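Local coordinates for fiber protein (Raptor siadenovirus a, PDB 5FJL), which forms the adenovirus fibre, whose trimeric head domain, the part present here, probably attaches the virion to a host-cell receptor, at residues Phe54-Val59 with Thr63-Gly68; Gly71-Val74 with Leu79-Thr82; Met134-Asp139 with His167-Leu172. All coordinates share one frame; numbering follows the deposited sequence.

Interaction 1: residues Phe54-Val59 with Thr63-Gly68; sequences FRKTRV and TITILG
Ile64 O is gripped by two donors: Thr57 N bonds it at 2.8 Å, and a water that also bridges to Arg55 O donates a long bond to it. In Thr57 a chi1 of -60° sets the hydroxyl beside its own backbone N, with OG1 2.6 Å from that water, which thereby ties a side chain to two carbonyls. Thr57 O accepts Ile64 N in return, and one step along the strands Arg55 and Ile66 exchange a second pair of nearly straight N-H...O bonds, Arg55 N to Ile66 O being 3.0 Å.

On the face of the sheet that carries Phe54, Lys56 and Thr65, the Lys56 chain lies alongside Thr65, its CG 3.4 Å from Thr65 OG1. It then bends at chi3 (79°), which lays CE against Thr63 CG2 at 3.6 Å in one of the two conformers of Thr63. Farther along this face Phe54 CB rests on Leu67 CD2 at 3.8 Å, while the Phe54 ring leads away to meet Phe44. On the face of Arg55 and Thr57, Ile64 touches Ile62 and Ile66, in one of its two conformers, Leu172 of the second subunit. Alternating hydrogen-bonded and non-hydrogen-bonded pairs joined by a short connection are the mark of an antiparallel beta hairpin, here at the trimer interface of the fibre head.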
# COMPACT_ATOMS: atom_id res chain seq x y z
N PHE A 54 14.06 -13.45 6.30
CA PHE A 54 13.78 -12.04 6.48
C PHE A 54 14.93 -11.30 7.16
O PHE A 54 15.75 -11.93 7.81
CB PHE A 54 12.47 -11.87 7.24
CG PHE A 54 12.49 -12.40 8.65
CD1 PHE A 54 13.00 -11.65 9.70
CD2 PHE A 54 12.01 -13.67 8.91
CE1 PHE A 54 13.02 -12.16 11.01
CE2 PHE A 54 12.00 -14.16 10.22
CZ PHE A 54 12.52 -13.42 11.25
N ARG A 55 14.98 -9.98 6.98
CA ARG A 55 15.93 -9.12 7.66
C ARG A 55 15.20 -7.98 8.30
O ARG A 55 14.44 -7.30 7.60
CB ARG A 55 16.97 -8.57 6.71
CG ARG A 55 18.01 -7.70 7.40
CD ARG A 55 19.31 -7.69 6.63
NE ARG A 55 20.41 -7.22 7.46
CZ ARG A 55 21.64 -7.76 7.51
NH1 ARG A 55 21.98 -8.84 6.78
NH2 ARG A 55 22.55 -7.21 8.33
N LYS A 56 15.39 -7.78 9.60
CA LYS A 56 14.76 -6.69 10.37
C LYS A 56 15.80 -5.60 10.56
O LYS A 56 16.96 -5.89 10.91
CB LYS A 56 14.32 -7.20 11.73
CG LYS A 56 13.31 -8.31 11.67
CD LYS A 56 12.94 -8.82 13.04
CE LYS A 56 11.95 -7.94 13.77
NZ LYS A 56 11.30 -8.69 14.87
N THR A 57 15.42 -4.37 10.29
CA THR A 57 16.21 -3.18 10.56
C THR A 57 15.49 -2.39 11.65
O THR A 57 14.35 -1.98 11.47
CB THR A 57 16.35 -2.32 9.29
OG1 THR A 57 17.00 -3.09 8.27
CG2 THR A 57 17.14 -1.05 9.54
N ARG A 58 16.16 -2.17 12.79
CA ARG A 58 15.58 -1.47 13.92
C ARG A 58 16.12 -0.06 14.00
O ARG A 58 17.33 0.10 14.12
CB ARG A 58 15.94 -2.14 15.23
CG ARG A 58 15.69 -3.62 15.27
CD ARG A 58 15.68 -4.15 16.71
NE ARG A 58 14.89 -5.38 16.87
CZ ARG A 58 15.12 -6.54 16.25
NH1 ARG A 58 16.12 -6.69 15.38
NH2 ARG A 58 14.32 -7.59 16.50
N VAL A 59 15.23 0.93 13.97
CA VAL A 59 15.59 2.32 14.30
C VAL A 59 14.68 2.86 15.40
O VAL A 59 13.51 3.19 15.16
CB VAL A 59 15.60 3.22 13.05
CG1 VAL A 59 16.88 3.01 12.28
CG2 VAL A 59 14.40 2.95 12.16
N THR A 63 10.64 -0.99 13.66
CA THR A 63 11.36 -2.00 12.93
C THR A 63 10.79 -2.08 11.50
O THR A 63 9.57 -2.02 11.34
CB THR A 63 11.22 -3.37 13.60
OG1 THR A 63 11.71 -3.31 14.95
CG2 THR A 63 12.01 -4.43 12.85
N ILE A 64 11.65 -2.25 10.54
CA ILE A 64 11.29 -2.44 9.14
C ILE A 64 11.83 -3.79 8.73
O ILE A 64 13.03 -4.05 8.84
CB ILE A 64 11.81 -1.31 8.24
CG1 ILE A 64 11.28 -0.00 8.85
CG2 ILE A 64 11.39 -1.56 6.78
CD1 ILE A 64 11.33 1.24 8.02
N THR A 65 10.96 -4.66 8.24
CA THR A 65 11.33 -6.02 7.85
C THR A 65 11.13 -6.22 6.38
O THR A 65 10.05 -5.89 5.83
CB THR A 65 10.54 -7.07 8.66
OG1 THR A 65 10.74 -6.84 10.06
CG2 THR A 65 10.93 -8.50 8.29
N ILE A 66 12.13 -6.79 5.72
CA ILE A 66 12.12 -7.13 4.31
C ILE A 66 12.20 -8.65 4.21
O ILE A 66 12.85 -9.28 5.05
CB ILE A 66 13.35 -6.59 3.57
CG1 ILE A 66 13.41 -5.08 3.65
CG2 ILE A 66 13.30 -6.97 2.10
CD1 ILE A 66 12.32 -4.42 2.86
N LEU A 67 11.52 -9.25 3.24
CA LEU A 67 11.69 -10.66 2.95
C LEU A 67 12.77 -10.86 1.89
O LEU A 67 12.88 -10.07 0.95
CB LEU A 67 10.36 -11.25 2.47
CG LEU A 67 9.20 -10.99 3.44
CD1 LEU A 67 7.96 -11.68 2.89
CD2 LEU A 67 9.54 -11.46 4.86
N GLY A 68 13.56 -11.90 2.03
CA GLY A 68 14.71 -12.12 1.16
C GLY A 68 14.42 -12.96 -0.04
O GLY A 68 13.37 -13.58 -0.15
O HOH W 1 15.49 -4.74 6.88
O HOH W 2 12.04 -5.86 16.52

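Interaction 2: residues Gly71-Val74 with Leu79-Thr82; sequences GLRV and LQNT
Leu79 turns its CD1 branch against the neighbouring strand, touching Val74 CG2 at 4.0 Å and lying 3.5 Å from Arg73 O; with CG anti to its backbone N (chi1 -168°), this branch reaches across the pair. Gln80 binds Arg73 three times. Its backbone N donates an almost straight bond to Arg73 O (2.8 Å, 178° at the hydrogen), its O accepts Arg73 N in return, and its amide OE1 takes Arg73 NE at 3.0 Å in the amide plane, on a lone pair. The guanidinium and amide planes stand 76° apart, and Gln80 CB lies over one guanidinium face, near its rim. On the other face, Asn81 CB packs on Leu72 CD2 at 3.5 Å, and both side chains touch Val164 of strand 160-171. Thr82 OG1 receives Arg73 NH1 at 3.0 Å, sitting near the guanidinium edge, somewhat out of its plane. Thr82 O accepts Gly71 N at 2.7 Å. A side chain at Gly71 would jam against the carbonyl O of the preceding residue. Leu72, Val74 and Leu79 pack respectively on Gln135, Asp139 and Glu99 of the second subunit, consistent with the intersubunit beta-hairpin of siadenovirus fibre heads.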
# COMPACT_ATOMS: atom_id res chain seq x y z
N GLY A 71 12.34 -10.67 -5.89
CA GLY A 71 12.07 -9.28 -6.27
C GLY A 71 12.18 -9.02 -7.77
O GLY A 71 12.44 -9.95 -8.54
N LEU A 72 11.96 -7.75 -8.13
CA LEU A 72 12.07 -7.24 -9.50
C LEU A 72 13.48 -6.76 -9.86
O LEU A 72 14.19 -6.24 -9.02
CB LEU A 72 11.10 -6.07 -9.72
CG LEU A 72 9.58 -6.21 -9.47
CD1 LEU A 72 8.85 -4.91 -9.75
CD2 LEU A 72 9.03 -7.33 -10.33
N ARG A 73 13.84 -6.91 -11.14
CA ARG A 73 15.07 -6.33 -11.68
C ARG A 73 14.83 -5.91 -13.11
O ARG A 73 13.98 -6.48 -13.80
CB ARG A 73 16.23 -7.33 -11.60
CG ARG A 73 15.92 -8.69 -12.16
CD ARG A 73 16.96 -9.78 -11.82
NE ARG A 73 16.60 -11.05 -12.48
CZ ARG A 73 15.74 -11.96 -12.01
NH1 ARG A 73 15.15 -11.82 -10.83
NH2 ARG A 73 15.48 -13.05 -12.73
N VAL A 74 15.57 -4.90 -13.55
CA VAL A 74 15.54 -4.52 -14.95
C VAL A 74 16.90 -4.86 -15.55
O VAL A 74 17.89 -4.46 -15.01
CB VAL A 74 15.19 -3.01 -15.13
CG1 VAL A 74 15.01 -2.70 -16.60
CG2 VAL A 74 13.90 -2.67 -14.40
N LEU A 79 12.06 -6.26 -17.84
CA LEU A 79 11.74 -6.54 -16.45
C LEU A 79 11.80 -8.05 -16.24
O LEU A 79 11.20 -8.81 -17.01
CB LEU A 79 10.33 -6.02 -16.12
CG LEU A 79 9.91 -5.96 -14.65
CD1 LEU A 79 10.77 -5.03 -13.81
CD2 LEU A 79 8.45 -5.56 -14.53
N GLN A 80 12.52 -8.44 -15.20
CA GLN A 80 12.59 -9.83 -14.77
C GLN A 80 12.17 -9.88 -13.32
O GLN A 80 12.20 -8.87 -12.62
CB GLN A 80 14.01 -10.34 -14.90
CG GLN A 80 14.50 -10.35 -16.33
CD GLN A 80 15.92 -10.85 -16.44
OE1 GLN A 80 16.64 -11.00 -15.44
NE2 GLN A 80 16.36 -11.08 -17.67
N ASN A 81 11.75 -11.04 -12.85
CA ASN A 81 11.49 -11.17 -11.44
C ASN A 81 11.63 -12.59 -10.91
O ASN A 81 11.51 -13.55 -11.65
CB ASN A 81 10.11 -10.62 -11.10
CG ASN A 81 9.02 -11.60 -11.41
OD1 ASN A 81 8.83 -11.96 -12.59
ND2 ASN A 81 8.30 -12.06 -10.38
N THR A 82 11.91 -12.65 -9.63
CA THR A 82 11.93 -13.87 -8.88
C THR A 82 10.88 -13.68 -7.79
O THR A 82 11.06 -12.83 -6.90
CB THR A 82 13.28 -14.09 -8.22
OG1 THR A 82 14.28 -14.19 -9.26
CG2 THR A 82 13.29 -15.35 -7.35

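Interaction 3: residues Met134-Asp139 with His167-Leu172; sequences MQFLTD and HPFLSL
Phe169 and Phe136 form a T-shaped aromatic pair inside the antiparallel beta fold of the fibre head, and Met134 closes on the same ring. Phe169 lies at the centre of the contact. The edge of Phe136 is directed at the face of Phe169, with the planes 75° apart and the centroids separated by 5.1 Å. Phe136 CE2 stands over the centre of the Phe169 ring, 3.9 Å from Phe169 CZ, while CD2 of the same edge lies over the CD1-CE1 side. Both phenylalanines carry CG beside the backbone N, and both CB atoms point into the gap between the strands, so that the two rings meet there.

Met134 approaches from the rim of the Phe169 ring. Its CG, placed between the backbone N and the carbonyl carbon by chi1 of 58°, touches Phe169 CZ at 3.9 Å, and the side chains pass each other at a slant. No hydrogen bond joins the two segments, so apolar and aromatic contacts carry the packing between strand 127-138 and strand 160-171, which are not paired directly; strand 115-122 pairs with both. Leu146 of strand 144-149 touches Met134 and Phe136, and Leu67 adds to the cover of Phe136. Ser115 and Thr112 also lie against Phe169. At the end of segment 134-139 the Asp139 carboxylate accepts the backbone N atoms of Asn76 and Gly77 of the third subunit. Back at the Phe169 ring, one polar atom comes in at the edge: Met134 O lies in the ring plane, 3.6 Å from Phe169 CE1.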
# COMPACT_ATOMS: atom_id res chain seq x y z
N MET A 134 -0.99 -8.03 3.27
CA MET A 134 -0.49 -9.12 4.10
C MET A 134 0.12 -8.63 5.36
O MET A 134 0.59 -7.51 5.46
CB MET A 134 0.35 -10.04 3.34
CG MET A 134 1.51 -9.45 2.71
SD MET A 134 2.45 -10.67 1.71
CE MET A 134 1.38 -11.28 0.46
N GLN A 135 0.08 -9.49 6.38
CA GLN A 135 0.48 -9.08 7.71
C GLN A 135 0.99 -10.28 8.48
O GLN A 135 0.38 -11.33 8.41
CB GLN A 135 -0.76 -8.51 8.44
CG GLN A 135 -0.53 -7.94 9.78
CD GLN A 135 -1.72 -7.12 10.25
OE1 GLN A 135 -2.78 -7.09 9.62
NE2 GLN A 135 -1.49 -6.38 11.29
N PHE A 136 2.08 -10.13 9.20
CA PHE A 136 2.60 -11.19 10.09
C PHE A 136 1.94 -10.98 11.46
O PHE A 136 1.99 -9.88 12.03
CB PHE A 136 4.11 -11.13 10.20
CG PHE A 136 4.83 -11.62 8.99
CD1 PHE A 136 5.14 -12.97 8.86
CD2 PHE A 136 5.23 -10.75 7.97
CE1 PHE A 136 5.83 -13.45 7.76
CE2 PHE A 136 5.91 -11.21 6.88
CZ PHE A 136 6.24 -12.55 6.76
N LEU A 137 1.38 -12.05 11.99
CA LEU A 137 0.67 -12.02 13.29
C LEU A 137 1.11 -13.25 14.09
O LEU A 137 1.55 -14.23 13.52
CB LEU A 137 -0.83 -12.06 13.08
CG LEU A 137 -1.48 -10.87 12.38
CD1 LEU A 137 -2.96 -11.17 12.17
CD2 LEU A 137 -1.30 -9.59 13.18
N THR A 138 1.01 -13.18 15.40
CA THR A 138 1.27 -14.34 16.26
C THR A 138 -0.03 -14.71 16.93
O THR A 138 -0.72 -13.87 17.49
CB THR A 138 2.29 -14.01 17.33
OG1 THR A 138 3.47 -13.51 16.73
CG2 THR A 138 2.67 -15.25 18.16
N ASP A 139 -0.36 -15.99 16.86
CA ASP A 139 -1.57 -16.56 17.48
C ASP A 139 -1.44 -16.43 19.00
O ASP A 139 -0.33 -16.37 19.53
CB ASP A 139 -1.65 -18.03 17.03
CG ASP A 139 -3.02 -18.69 17.25
OD1 ASP A 139 -3.57 -18.63 18.38
OD2 ASP A 139 -3.53 -19.31 16.30
N HIS A 167 5.44 -4.08 -0.21
CA HIS A 167 5.99 -2.94 0.52
C HIS A 167 6.61 -3.47 1.83
O HIS A 167 6.09 -4.41 2.43
CB HIS A 167 4.89 -1.91 0.82
CG HIS A 167 5.41 -0.63 1.39
ND1 HIS A 167 6.03 0.33 0.63
CD2 HIS A 167 5.47 -0.18 2.66
CE1 HIS A 167 6.42 1.33 1.39
NE2 HIS A 167 6.08 1.05 2.64
N PRO A 168 7.70 -2.85 2.31
CA PRO A 168 8.31 -3.36 3.53
C PRO A 168 7.33 -3.42 4.70
O PRO A 168 6.38 -2.64 4.79
CB PRO A 168 9.44 -2.36 3.79
CG PRO A 168 9.83 -1.90 2.43
CD PRO A 168 8.50 -1.78 1.71
N PHE A 169 7.60 -4.32 5.64
CA PHE A 169 6.74 -4.50 6.79
C PHE A 169 7.17 -3.64 7.97
O PHE A 169 8.35 -3.70 8.35
CB PHE A 169 6.70 -5.97 7.22
CG PHE A 169 6.10 -6.88 6.21
CD1 PHE A 169 4.73 -7.07 6.17
CD2 PHE A 169 6.88 -7.51 5.25
CE1 PHE A 169 4.15 -7.90 5.25
CE2 PHE A 169 6.31 -8.33 4.27
CZ PHE A 169 4.92 -8.53 4.28
N LEU A 170 6.26 -2.87 8.54
CA LEU A 170 6.55 -2.00 9.66
C LEU A 170 6.03 -2.62 10.95
O LEU A 170 4.93 -3.22 10.98
CB LEU A 170 5.92 -0.61 9.47
CG LEU A 170 6.69 0.42 8.66
CD1 LEU A 170 7.22 -0.07 7.34
CD2 LEU A 170 5.82 1.68 8.49
N SER A 171 6.83 -2.46 12.01
CA SER A 171 6.41 -2.84 13.36
C SER A 171 6.77 -1.69 14.29
O SER A 171 7.86 -1.16 14.20
CB SER A 171 7.14 -4.09 13.85
OG SER A 171 7.06 -5.20 12.96
N LEU A 172 5.82 -1.28 15.12
CA LEU A 172 6.04 -0.21 16.11
C LEU A 172 6.20 -0.86 17.48
O LEU A 172 5.33 -1.63 17.89
CB LEU A 172 4.86 0.77 16.10
CG LEU A 172 4.67 1.72 14.91
CD1 LEU A 172 5.77 2.77 14.90
CD2 LEU A 172 4.59 1.04 13.55

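The three contacts follow one another along the chain and belong to one antiparallel sheet system without helices. Interactions 1 and 3 lie with centres about 10 Å apart and touch through neighbouring strands 62-67 and 160-171: Thr65 N lies 2.8 Å from Phe169 O, a probable hydrogen bond, and Pro168 packs on Ile64 and Ile66. Interaction 2 stands farther out, its centre about 20 Å from that of interaction 1 and 24 Å from that of interaction 3, although strand 78-87 also pairs with strand 160-171. Thus strand 160-171 links the hairpin 51-67, the buried aromatic contact and the outlying hairpin 71-87. All three reach the second subunit, consistent with a head built as a trimer.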